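Local coordinates for protein putative poly(3-hydroxybutyrate) depolymerase LpqC (Bordetella parapertussis 12822, PDB 3D0K) that is a putative poly(3-hydroxybutyrate) depolymerase that probably hydrolyses ester bonds of polyhydroxybutyrate or related substrates through a serine-hydrolase mechanism, at residues A[270-273]-A[274-277]. Numbering follows the deposited sequence.
With SO4 (sulfate ion), chain G.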
loop_
_atom_site.group_PDB
_atom_site.type_symbol
_atom_site.label_atom_id
_atom_site.label_comp_id
_atom_site.label_asym_id
_atom_site.label_seq_id
_atom_site.Cartn_x
_atom_site.Cartn_y
_atom_site.Cartn_z
ATOM N N GLY A 270 3.734 -6.617 16.687
ATOM C CA GLY A 270 4.716 -5.548 16.485
ATOM C C GLY A 270 4.969 -5.326 15.003
ATOM O O GLY A 270 4.036 -5.270 14.211
ATOM N N HIS A 271 6.246 -5.209 14.629
ATOM C CA HIS A 271 6.629 -4.941 13.267
ATOM C C HIS A 271 6.828 -6.245 12.489
ATOM O O HIS A 271 7.959 -6.692 12.261
ATOM C CB HIS A 271 7.898 -4.072 13.257
ATOM C CG HIS A 271 8.131 -3.385 11.954
ATOM N ND1 HIS A 271 7.298 -2.389 11.480
ATOM C CD2 HIS A 271 9.068 -3.582 10.995
ATOM C CE1 HIS A 271 7.722 -1.991 10.298
ATOM N NE2 HIS A 271 8.788 -2.704 9.974
ATOM N N ASP A 272 5.711 -6.860 12.087
ATOM C CA ASP A 272 5.680 -8.224 11.601
ATOM C C ASP A 272 4.682 -8.222 10.414
ATOM O O ASP A 272 3.470 -8.314 10.596
ATOM C CB ASP A 272 5.234 -9.135 12.755
ATOM C CG ASP A 272 5.236 -10.641 12.414
ATOM O OD1 ASP A 272 5.180 -11.414 13.414
ATOM O OD2 ASP A 272 5.278 -11.076 11.226
ATOM N N GLY A 273 5.220 -8.055 9.219
ATOM C CA GLY A 273 4.404 -7.960 7.990
ATOM C C GLY A 273 3.529 -9.183 7.765
ATOM O O GLY A 273 2.396 -9.045 7.281
ATOM N N GLN A 274 4.023 -10.374 8.095
ATOM C CA GLN A 274 3.188 -11.581 7.966
ATOM C C GLN A 274 1.987 -11.548 8.927
ATOM O O GLN A 274 0.874 -11.835 8.517
ATOM C CB GLN A 274 4.011 -12.830 8.277
ATOM C CG GLN A 274 3.168 -14.085 8.083
ATOM C CD GLN A 274 3.971 -15.335 7.964
ATOM O OE1 GLN A 274 3.480 -16.342 7.431
ATOM N NE2 GLN A 274 5.208 -15.304 8.454
ATOM N N ALA A 275 2.223 -11.247 10.214
ATOM C CA ALA A 275 1.110 -11.142 11.168
ATOM C C ALA A 275 0.136 -10.041 10.721
ATOM O O ALA A 275 -1.060 -10.209 10.822
ATOM C CB ALA A 275 1.610 -10.829 12.574
HETATM N N MSE A 276 0.660 -8.898 10.274
HETATM C CA MSE A 276 -0.184 -7.769 9.943
HETATM C C MSE A 276 -0.999 -8.091 8.670
HETATM O O MSE A 276 -2.164 -7.685 8.556
HETATM C CB MSE A 276 0.612 -6.468 9.770
HETATM C CG MSE A 276 1.356 -6.019 11.059
HETATM SE SE MSE A 276 0.035 -5.435 12.467
HETATM C CE MSE A 276 -0.309 -3.674 11.661
ATOM N N SER A 277 -0.395 -8.843 7.749
ATOM C CA SER A 277 -1.108 -9.387 6.589
ATOM C C SER A 277 -2.313 -10.261 6.998
ATOM O O SER A 277 -3.401 -10.112 6.440
ATOM C CB SER A 277 -0.173 -10.192 5.658
ATOM O OG SER A 277 0.808 -9.357 5.070
HETATM S S SO4 G . 9.259 -5.168 6.785
HETATM O O1 SO4 G . 8.293 -5.332 7.853
HETATM O O2 SO4 G . 9.937 -3.895 6.943
HETATM O O3 SO4 G . 10.228 -6.253 6.814
HETATM O O4 SO4 G . 8.541 -5.229 5.508
HETATM O O HOH W 1 6.905 -11.129 8.621
#
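With its chi1 at -176°, which sets CG opposite the backbone N, Asp272 brings its carboxylate to the N-terminal end of helix 273-286, beside Ala275, while the chi1 of Ser277, -65°, turns its hydroxyl back onto the carbonyl of Gly273. Asp272 is the N-cap residue of the helix, and its side chain supplies the capping bond. Asp272 OD2 accepts from Ala275 N at 3.2 Å; the bond is nearly straight at the hydrogen (172°), but the N-H comes from above the carboxylate plane. A water ties OD2 to Gln274 N as well, giving to the first and accepting from the second, so that two amides of the opening turn are satisfied. The methyl of Ala275 lies against the carboxylate, CB 3.6 Å from Asp272 CG. The same residue's carbonyl starts the helical bonding: Asp272 O takes Met276 N at 2.9 Å, and CG of selenomethionine Met276 rests 3.2 Å from that oxygen. Gly273 O is gripped twice, by Ser277 N at 2.8 Å and by Ser277 OG at 2.7 Å, from opposite faces of its carbonyl plane. Just before the cap, His271 ND1 is hydrogen-bonded to Asp216, and NE2 makes a weak bond to O2 of a sulfate ion, probably from the crystallisation liquor. A histidine in the loop after the last strand of the sheet is typical of the alpha/beta-hydrolase fold, consistent with a Ser148-His271-Asp216 catalytic triad.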